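PDB 1XAU: B- and T-lymphocyte attenuator from Mus musculus, which acts as an inhibitory receptor on lymphocytes, binding the herpesvirus entry mediator TNFRSF14 and damping antigen receptor signalling through the phosphatases SHP-1 and SHP-2. Local coordinates for residues A[15-19]-A[95-99]; A[64-69]-A[81-87]; A[88-94]-A[109-115]. All coordinates share one frame; numbering follows the deposited sequence.

Interaction 1 (A[15-19]-A[95-99]); sequences QLNIK and SCSTN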
loop_
_atom_site.group_PDB
_atom_site.type_symbol
_atom_site.label_atom_id
_atom_site.label_comp_id
_atom_site.label_asym_id
_atom_site.label_seq_id
_atom_site.Cartn_x
_atom_site.Cartn_y
_atom_site.Cartn_z
ATOM N N GLN A 15 9.841 -8.131 -5.626
ATOM C CA GLN A 15 9.711 -6.724 -5.953
ATOM C C GLN A 15 8.348 -6.209 -5.510
ATOM O O GLN A 15 7.386 -6.953 -5.572
ATOM C CB GLN A 15 9.727 -6.520 -7.456
ATOM C CG GLN A 15 10.855 -7.088 -8.167
ATOM C CD GLN A 15 10.878 -6.616 -9.616
ATOM O OE1 GLN A 15 9.988 -6.956 -10.437
ATOM N NE2 GLN A 15 11.890 -5.791 -9.930
ATOM N N LEU A 16 8.279 -4.922 -5.175
ATOM C CA LEU A 16 6.982 -4.270 -4.819
ATOM C C LEU A 16 6.804 -3.294 -5.990
ATOM O O LEU A 16 7.649 -2.407 -6.235
ATOM C CB LEU A 16 7.149 -3.546 -3.477
ATOM C CG LEU A 16 7.530 -4.449 -2.331
ATOM C CD1 LEU A 16 7.572 -3.620 -1.027
ATOM C CD2 LEU A 16 6.521 -5.598 -2.167
ATOM N N ASN A 17 5.722 -3.509 -6.737
ATOM C CA ASN A 17 5.523 -2.840 -7.987
ATOM C C ASN A 17 4.442 -1.771 -8.173
ATOM O O ASN A 17 3.735 -1.759 -9.167
ATOM C CB ASN A 17 5.412 -3.920 -9.077
ATOM C CG ASN A 17 6.761 -4.649 -9.330
ATOM O OD1 ASN A 17 7.822 -4.102 -9.059
ATOM N ND2 ASN A 17 6.715 -5.866 -9.888
ATOM N N ILE A 18 4.312 -0.874 -7.210
ATOM C CA ILE A 18 3.396 0.255 -7.394
ATOM C C ILE A 18 4.110 1.052 -8.520
ATOM O O ILE A 18 5.337 1.172 -8.478
ATOM C CB ILE A 18 3.391 1.079 -6.106
ATOM C CG1 ILE A 18 2.593 0.313 -5.051
ATOM C CG2 ILE A 18 2.826 2.531 -6.336
ATOM C CD1 ILE A 18 2.573 1.029 -3.679
ATOM N N LYS A 19 3.374 1.579 -9.491
ATOM C CA LYS A 19 4.011 2.387 -10.551
ATOM C C LYS A 19 4.530 3.700 -10.038
ATOM O O LYS A 19 3.897 4.312 -9.173
ATOM C CB LYS A 19 3.014 2.679 -11.666
ATOM C CG LYS A 19 2.978 1.570 -12.718
ATOM C CD LYS A 19 2.012 1.938 -13.869
ATOM C CE LYS A 19 2.792 2.360 -15.121
ATOM N NZ LYS A 19 3.808 1.277 -15.564
ATOM N N SER A 95 3.187 3.901 0.741
ATOM C CA SER A 95 4.120 2.984 0.020
ATOM C C SER A 95 4.029 1.677 0.778
ATOM O O SER A 95 3.519 1.653 1.919
ATOM C CB SER A 95 5.598 3.508 0.053
ATOM O OG SER A 95 6.077 3.617 1.398
ATOM N N CYS A 96 4.546 0.587 0.200
ATOM C CA CYS A 96 4.536 -0.698 0.901
ATOM C C CYS A 96 6.024 -1.139 1.033
ATOM O O CYS A 96 6.893 -0.680 0.268
ATOM C CB CYS A 96 3.613 -1.745 0.136
ATOM S SG CYS A 96 3.984 -1.762 -1.675
ATOM N N SER A 97 6.332 -1.949 2.033
ATOM C CA SER A 97 7.739 -2.366 2.197
ATOM C C SER A 97 7.743 -3.729 2.833
ATOM O O SER A 97 6.735 -4.204 3.377
ATOM C CB SER A 97 8.563 -1.422 3.099
ATOM O OG SER A 97 7.849 -1.193 4.290
ATOM N N THR A 98 8.896 -4.380 2.766
ATOM C CA THR A 98 8.955 -5.661 3.388
ATOM C C THR A 98 10.418 -5.891 3.769
ATOM O O THR A 98 11.305 -5.383 3.113
ATOM C CB THR A 98 8.443 -6.791 2.436
ATOM O OG1 THR A 98 8.518 -8.054 3.133
ATOM C CG2 THR A 98 9.311 -6.923 1.211
ATOM N N ASN A 99 10.632 -6.616 4.856
ATOM C CA ASN A 99 11.977 -7.002 5.324
ATOM C C ASN A 99 11.834 -8.470 4.927
ATOM O O ASN A 99 11.028 -9.219 5.525
ATOM C CB ASN A 99 12.103 -6.885 6.860
ATOM C CG ASN A 99 11.846 -5.484 7.360
ATOM O OD1 ASN A 99 12.034 -4.494 6.606
ATOM N ND2 ASN A 99 11.439 -5.356 8.647
#

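Interaction 2 (A[64-69]-A[81-87]); sequences PQLYTS and LHFKPIH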
loop_
_atom_site.group_PDB
_atom_site.type_symbol
_atom_site.label_atom_id
_atom_site.label_comp_id
_atom_site.label_asym_id
_atom_site.label_seq_id
_atom_site.Cartn_x
_atom_site.Cartn_y
_atom_site.Cartn_z
ATOM N N PRO A 64 -10.397 -0.082 13.022
ATOM C CA PRO A 64 -11.758 -0.413 12.530
ATOM C C PRO A 64 -12.181 0.053 11.165
ATOM O O PRO A 64 -13.126 -0.470 10.623
ATOM C CB PRO A 64 -12.682 0.120 13.651
ATOM C CG PRO A 64 -12.036 1.427 14.019
ATOM C CD PRO A 64 -10.452 1.047 14.001
ATOM N N GLN A 65 -11.480 0.996 10.588
ATOM C CA GLN A 65 -11.851 1.505 9.269
ATOM C C GLN A 65 -10.684 1.413 8.274
ATOM O O GLN A 65 -10.711 2.104 7.264
ATOM C CB GLN A 65 -12.272 2.957 9.472
ATOM C CG GLN A 65 -13.496 3.044 10.396
ATOM C CD GLN A 65 -14.018 4.477 10.465
ATOM O OE1 GLN A 65 -13.240 5.409 10.622
ATOM N NE2 GLN A 65 -15.331 4.646 10.352
ATOM N N LEU A 66 -9.680 0.591 8.562
ATOM C CA LEU A 66 -8.499 0.524 7.670
ATOM C C LEU A 66 -7.955 -0.885 7.870
ATOM O O LEU A 66 -7.556 -1.245 9.029
ATOM C CB LEU A 66 -7.415 1.485 8.125
ATOM C CG LEU A 66 -6.289 1.735 7.139
ATOM C CD1 LEU A 66 -6.840 2.196 5.837
ATOM C CD2 LEU A 66 -5.276 2.807 7.775
ATOM N N TYR A 67 -7.889 -1.672 6.796
ATOM C CA TYR A 67 -7.439 -3.056 6.942
ATOM C C TYR A 67 -6.777 -3.494 5.665
ATOM O O TYR A 67 -6.862 -2.802 4.655
ATOM C CB TYR A 67 -8.616 -4.011 7.335
ATOM C CG TYR A 67 -9.672 -4.124 6.252
ATOM C CD1 TYR A 67 -9.589 -5.149 5.300
ATOM C CD2 TYR A 67 -10.759 -3.261 6.201
ATOM C CE1 TYR A 67 -10.555 -5.314 4.334
ATOM C CE2 TYR A 67 -11.785 -3.422 5.209
ATOM C CZ TYR A 67 -11.673 -4.433 4.293
ATOM O OH TYR A 67 -12.648 -4.539 3.283
ATOM N N THR A 68 -6.143 -4.678 5.691
ATOM C CA THR A 68 -5.421 -5.130 4.517
ATOM C C THR A 68 -5.900 -6.485 4.058
ATOM O O THR A 68 -6.619 -7.234 4.803
ATOM C CB THR A 68 -3.895 -5.229 4.783
ATOM O OG1 THR A 68 -3.638 -6.237 5.773
ATOM C CG2 THR A 68 -3.299 -3.884 5.345
ATOM N N SER A 69 -5.568 -6.813 2.822
ATOM C CA SER A 69 -5.925 -8.151 2.303
ATOM C C SER A 69 -4.970 -8.460 1.145
ATOM O O SER A 69 -4.254 -7.579 0.594
ATOM C CB SER A 69 -7.365 -8.210 1.756
ATOM O OG SER A 69 -7.529 -7.608 0.483
ATOM N N LEU A 81 -4.660 -2.170 0.613
ATOM C CA LEU A 81 -5.020 -1.371 1.790
ATOM C C LEU A 81 -6.441 -0.897 1.515
ATOM O O LEU A 81 -6.703 -0.173 0.529
ATOM C CB LEU A 81 -4.026 -0.204 1.957
ATOM C CG LEU A 81 -4.419 0.716 3.125
ATOM C CD1 LEU A 81 -4.195 -0.078 4.468
ATOM C CD2 LEU A 81 -3.550 1.996 3.076
ATOM N N HIS A 82 -7.368 -1.208 2.422
ATOM C CA HIS A 82 -8.797 -0.852 2.233
ATOM C C HIS A 82 -9.230 0.200 3.239
ATOM O O HIS A 82 -9.068 -0.006 4.450
ATOM C CB HIS A 82 -9.662 -2.049 2.526
ATOM C CG HIS A 82 -9.368 -3.233 1.668
ATOM N ND1 HIS A 82 -10.057 -3.493 0.513
ATOM C CD2 HIS A 82 -8.516 -4.269 1.849
ATOM C CE1 HIS A 82 -9.637 -4.650 0.009
ATOM N NE2 HIS A 82 -8.709 -5.143 0.799
ATOM N N PHE A 83 -9.772 1.301 2.771
ATOM C CA PHE A 83 -10.267 2.349 3.647
ATOM C C PHE A 83 -11.807 2.171 3.662
ATOM O O PHE A 83 -12.477 2.258 2.591
ATOM C CB PHE A 83 -9.979 3.733 3.042
ATOM C CG PHE A 83 -8.514 4.032 2.856
ATOM C CD1 PHE A 83 -7.871 4.849 3.789
ATOM C CD2 PHE A 83 -7.801 3.518 1.782
ATOM C CE1 PHE A 83 -6.488 5.161 3.632
ATOM C CE2 PHE A 83 -6.398 3.808 1.618
ATOM C CZ PHE A 83 -5.765 4.649 2.575
ATOM N N LYS A 84 -12.374 1.993 4.852
ATOM C CA LYS A 84 -13.793 1.699 5.018
ATOM C C LYS A 84 -14.388 2.563 6.116
ATOM O O LYS A 84 -14.532 2.102 7.268
ATOM C CB LYS A 84 -13.937 0.218 5.423
ATOM C CG LYS A 84 -15.405 -0.287 5.520
ATOM C CD LYS A 84 -15.493 -1.813 5.729
ATOM C CE LYS A 84 -16.976 -2.226 6.127
ATOM N NZ LYS A 84 -17.356 -3.671 5.685
ATOM N N PRO A 85 -14.710 3.812 5.795
ATOM C CA PRO A 85 -14.541 4.435 4.474
ATOM C C PRO A 85 -13.309 5.304 4.556
ATOM O O PRO A 85 -12.711 5.414 5.627
ATOM C CB PRO A 85 -15.772 5.345 4.373
ATOM C CG PRO A 85 -15.914 5.859 5.766
ATOM C CD PRO A 85 -15.545 4.647 6.682
ATOM N N ILE A 86 -12.981 5.984 3.463
ATOM C CA ILE A 86 -11.884 6.907 3.445
ATOM C C ILE A 86 -12.302 8.290 3.994
ATOM O O ILE A 86 -13.503 8.669 3.932
ATOM C CB ILE A 86 -11.289 7.038 2.037
ATOM C CG1 ILE A 86 -9.952 7.783 2.196
ATOM C CG2 ILE A 86 -12.252 7.805 1.100
ATOM C CD1 ILE A 86 -9.106 7.499 0.988
ATOM N N HIS A 87 -11.368 8.976 4.640
ATOM C CA HIS A 87 -11.689 10.271 5.240
ATOM C C HIS A 87 -10.764 11.349 4.741
ATOM O O HIS A 87 -9.684 11.072 4.188
ATOM C CB HIS A 87 -11.520 10.239 6.777
ATOM C CG HIS A 87 -12.128 9.054 7.456
ATOM N ND1 HIS A 87 -11.375 7.970 7.890
ATOM C CD2 HIS A 87 -13.414 8.774 7.782
ATOM C CE1 HIS A 87 -12.183 7.074 8.441
ATOM N NE2 HIS A 87 -13.420 7.543 8.388
HETATM O O HOH W 1 -10.279 4.631 6.636
HETATM O O HOH W 2 -16.213 7.568 10.043
HETATM O O HOH W 3 -14.975 -5.862 5.320
#

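Interaction 3 (A[88-94]-A[109-115]); sequences LSDNGSY and SVTIHVR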
loop_
_atom_site.group_PDB
_atom_site.type_symbol
_atom_site.label_atom_id
_atom_site.label_comp_id
_atom_site.label_asym_id
_atom_site.label_seq_id
_atom_site.Cartn_x
_atom_site.Cartn_y
_atom_site.Cartn_z
ATOM N N LEU A 88 -11.131 12.624 4.957
ATOM C CA LEU A 88 -10.203 13.681 4.547
ATOM C C LEU A 88 -8.821 13.509 5.134
ATOM O O LEU A 88 -7.807 13.783 4.437
ATOM C CB LEU A 88 -10.720 15.116 4.945
ATOM C CG LEU A 88 -11.954 15.536 4.136
ATOM C CD1 LEU A 88 -12.717 16.731 4.897
ATOM C CD2 LEU A 88 -11.505 15.997 2.714
ATOM N N SER A 89 -8.739 13.073 6.382
ATOM C CA SER A 89 -7.452 12.906 7.042
ATOM C C SER A 89 -6.555 11.820 6.385
ATOM O O SER A 89 -5.351 11.685 6.739
ATOM C CB SER A 89 -7.633 12.530 8.524
ATOM O OG SER A 89 -8.450 11.392 8.610
ATOM N N ASP A 90 -7.148 11.006 5.498
ATOM C CA ASP A 90 -6.405 9.966 4.779
ATOM C C ASP A 90 -5.617 10.494 3.601
ATOM O O ASP A 90 -4.890 9.742 2.977
ATOM C CB ASP A 90 -7.377 8.813 4.349
ATOM C CG ASP A 90 -7.972 8.088 5.587
ATOM O OD1 ASP A 90 -7.162 7.705 6.515
ATOM O OD2 ASP A 90 -9.224 7.916 5.688
ATOM N N ASN A 91 -5.798 11.765 3.260
ATOM C CA ASN A 91 -5.049 12.403 2.168
ATOM C C ASN A 91 -3.543 12.174 2.453
ATOM O O ASN A 91 -3.111 12.244 3.628
ATOM C CB ASN A 91 -5.292 13.888 2.271
ATOM C CG ASN A 91 -5.029 14.604 1.017
ATOM O OD1 ASN A 91 -5.897 14.689 0.127
ATOM N ND2 ASN A 91 -3.792 15.178 0.916
ATOM N N GLY A 92 -2.745 11.904 1.451
ATOM C CA GLY A 92 -1.314 11.708 1.767
ATOM C C GLY A 92 -0.639 10.744 0.829
ATOM O O GLY A 92 -1.268 10.298 -0.171
ATOM N N SER A 93 0.617 10.375 1.133
ATOM C CA SER A 93 1.444 9.511 0.265
ATOM C C SER A 93 1.662 8.196 0.968
ATOM O O SER A 93 1.943 8.213 2.175
ATOM C CB SER A 93 2.844 10.171 -0.010
ATOM O OG SER A 93 2.687 11.330 -0.804
ATOM N N TYR A 94 1.467 7.075 0.250
ATOM C CA TYR A 94 1.566 5.747 0.852
ATOM C C TYR A 94 2.607 4.881 0.089
ATOM O O TYR A 94 2.863 5.106 -1.078
ATOM C CB TYR A 94 0.183 5.070 0.727
ATOM C CG TYR A 94 -0.906 5.759 1.543
ATOM C CD1 TYR A 94 -1.215 5.280 2.796
ATOM C CD2 TYR A 94 -1.570 6.894 1.067
ATOM C CE1 TYR A 94 -2.190 5.896 3.579
ATOM C CE2 TYR A 94 -2.544 7.558 1.852
ATOM C CZ TYR A 94 -2.836 7.023 3.118
ATOM O OH TYR A 94 -3.801 7.542 3.995
ATOM N N SER A 109 5.777 5.444 -4.254
ATOM C CA SER A 109 4.634 5.898 -3.484
ATOM C C SER A 109 3.408 6.129 -4.374
ATOM O O SER A 109 3.521 6.312 -5.608
ATOM C CB SER A 109 4.986 7.241 -2.786
ATOM O OG SER A 109 5.312 8.188 -3.790
ATOM N N VAL A 110 2.242 6.068 -3.745
ATOM C CA VAL A 110 0.968 6.417 -4.401
ATOM C C VAL A 110 0.438 7.575 -3.580
ATOM O O VAL A 110 0.386 7.504 -2.346
ATOM C CB VAL A 110 -0.048 5.211 -4.498
ATOM C CG1 VAL A 110 -0.116 4.444 -3.237
ATOM C CG2 VAL A 110 -1.432 5.710 -4.920
ATOM N N THR A 111 0.039 8.658 -4.243
ATOM C CA THR A 111 -0.451 9.834 -3.508
ATOM C C THR A 111 -1.958 9.816 -3.649
ATOM O O THR A 111 -2.452 9.689 -4.790
ATOM C CB THR A 111 0.041 11.101 -4.243
ATOM O OG1 THR A 111 1.456 11.137 -4.110
ATOM C CG2 THR A 111 -0.534 12.374 -3.644
ATOM N N ILE A 112 -2.683 9.926 -2.531
ATOM C CA ILE A 112 -4.162 9.931 -2.596
ATOM C C ILE A 112 -4.619 11.322 -2.205
ATOM O O ILE A 112 -4.165 11.875 -1.199
ATOM C CB ILE A 112 -4.756 8.925 -1.544
ATOM C CG1 ILE A 112 -4.178 7.540 -1.869
ATOM C CG2 ILE A 112 -6.330 8.961 -1.550
ATOM C CD1 ILE A 112 -4.328 7.194 -3.358
ATOM N N HIS A 113 -5.525 11.880 -2.969
ATOM C CA HIS A 113 -6.017 13.189 -2.631
ATOM C C HIS A 113 -7.507 12.931 -2.352
ATOM O O HIS A 113 -8.178 12.406 -3.209
ATOM C CB HIS A 113 -5.865 14.122 -3.829
ATOM C CG HIS A 113 -6.665 15.375 -3.702
ATOM N ND1 HIS A 113 -6.573 16.208 -2.615
ATOM C CD2 HIS A 113 -7.602 15.915 -4.506
ATOM C CE1 HIS A 113 -7.429 17.201 -2.732
ATOM N NE2 HIS A 113 -8.066 17.050 -3.879
ATOM N N VAL A 114 -7.992 13.316 -1.182
ATOM C CA VAL A 114 -9.401 13.058 -0.813
ATOM C C VAL A 114 -10.192 14.362 -0.871
ATOM O O VAL A 114 -9.810 15.364 -0.236
ATOM C CB VAL A 114 -9.445 12.490 0.582
ATOM C CG1 VAL A 114 -10.927 12.103 0.953
ATOM C CG2 VAL A 114 -8.545 11.195 0.674
ATOM N N ARG A 115 -11.241 14.350 -1.668
ATOM C CA ARG A 115 -12.145 15.519 -1.881
ATOM C C ARG A 115 -13.419 15.443 -1.023
ATOM O O ARG A 115 -13.912 14.316 -0.763
ATOM C CB ARG A 115 -12.507 15.550 -3.368
ATOM C CG ARG A 115 -11.321 15.395 -4.328
ATOM C CD ARG A 115 -11.807 14.954 -5.770
ATOM N NE ARG A 115 -12.027 13.505 -5.855
ATOM C CZ ARG A 115 -12.117 12.815 -6.992
ATOM N NH1 ARG A 115 -12.005 13.453 -8.166
ATOM N NH2 ARG A 115 -12.320 11.471 -6.968
HETATM O O HOH W 4 -4.139 16.589 -1.355
#

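Interaction 1 (A[15-19]-A[95-99])
Leu16 and Cys96 face each other across the two layers of the immunoglobulin sandwich with their CA atoms 7.2 Å apart, and no hydrogen bond joins the backbones of 15-19 and 95-99, so side chains alone bridge the gap. Leu16 reaches furthest. Its CG is anti to its own carbonyl carbon (chi1 -60°), and the CD1 branch comes down on the backbone of the opposing strand, 3.3 Å from Cys96 O and 3.5 Å from Ser97 CA, the latter a tight carbon contact. A branched aliphatic residue suits this place because one methyl can press on the main chain while CB stays beside the sulfur, with Leu16 CB 4.1 Å from Cys96 SG. Ile18 meets the same sulfur with the end of its longer branch, Ile18 CD1 lying 3.7 Å from Cys96 SG. The sulfur is thus flanked by aliphatic carbon from two residues, a fitting environment for a half-cystine that has no charge to satisfy. Cys96 SG is bonded to Cys36 SG, the intersheet disulfide characteristic of immunoglobulin domains. Cys36 lies on strand 32-39, which pairs with strand 15-16 in one sheet, whereas strand 92-100 runs in the other sheet between strands 47-52 and 103-114. Leu16 also packs on Cys36 and Val38, and both Leu16 and Ile18 touch Ser107 of strand 103-114.

Interaction 2 (A[64-69]-A[81-87])
Tyr67 and His82 form an antiparallel hydrogen-bonded pair: Tyr67 N donates to His82 O, and His82 N returns a bond of 2.8 Å to Tyr67 O. Lys84 N reaches Gln65 O in a bond straight at the hydrogen (177°), though it comes from above the carbonyl plane, and a water links Gln65 O to Pro85 O. The extended Gln65 chain passes Lys84 O and Pro85 CD, and another water joins Gln65 NE2 to His87 NE2. The Tyr67 and His82 rings are nearly parallel, 14° apart, but barely overlap; instead His82 CB sits over the tyrosine face, 3.7 Å from the Tyr67 ring centroid, a CH-pi contact. Tyr67 CG, between its backbone N and carbonyl carbon (chi1 65°), lays the ring across its neighbour. At the imidazole edge, Ser69 OG hydrogen-bonds His82 NE2 at 2.8 Å, which helps to hold the ring's rotation. On the other face, Leu66 CD1 lies over the Phe83 ring and 3.7 Å from Leu81 CD1, while Ile86 CD1, from Phe83's own segment, lies toward the rim of the opposite ring face. The hairpin is therefore amphipathic: Leu81 and Phe83 are buried inward with Leu66 and Thr68 at the margin, while Tyr67 and His82 face outward.

Interaction 3 (A[88-94]-A[109-115])
The Tyr94 ring meets 109-115 at its edge, where Val110 O lies in the ring plane, while Ile112 CG1 approaches obliquely, 4.0 Å from Tyr94 CD2. Also in plane at the rim is Asp90 O, which accepts a 2.7 Å hydrogen bond from Tyr94 OH. This is the tyrosine corner of Greek-key proteins such as immunoglobulin domains: the hydroxyl reaches back to the short 3-10 turn 88-90, so a buried phenol has its polar end satisfied. Asp90 OD2 further braces that turn by accepting from His87 N. Strands 92-94 and 110-114 then pair antiparallel, Gly92 with Ile112 and Tyr94 with Val110 each exchanging two backbone bonds. Glycine suits position 92, whose backbone angles (phi 149°, psi -172°) crowd the place of a CB against the preceding carbonyl oxygen. Val110 and Ile112 line the interior beside Tyr94, Ser93 and Thr111 the other face. One residue before Gly92 a side chain takes over: with CG anti to the backbone N (chi1 -159°), Asn91 extends its amide to the partner strand. A water bridges Asn91 ND2 and His113 ND1, and Asn91 OD1 accepts from Val114 N at 2.8 Å and, in a longer, bent bond, from His113 ND1 at 3.2 Å.

How the interactions relate
Interaction 1 is wholly buried and crosses between the sheets, whereas interactions 2 and 3 each join neighbouring strands of a sheet, interaction 2 in one layer and interaction 3 in the other. Interaction 2 lies at the surface; interaction 3 is partly buried. Chemistry follows place: interaction 1 has apolar contact around a disulfide sulfur, while the other two combine backbone pairing with polar side chains and waters. Interactions 1 and 3 share strand 92-100 and touch where Ile18 CG2 packs on Ser109 O. Interactions 2 and 3 meet between the sheets, where Phe83 lies against Tyr94 and the more exposed Asp90, and Ile86 packs on Val114. Interactions 1 and 2 do not touch, their centres about 18 Å apart.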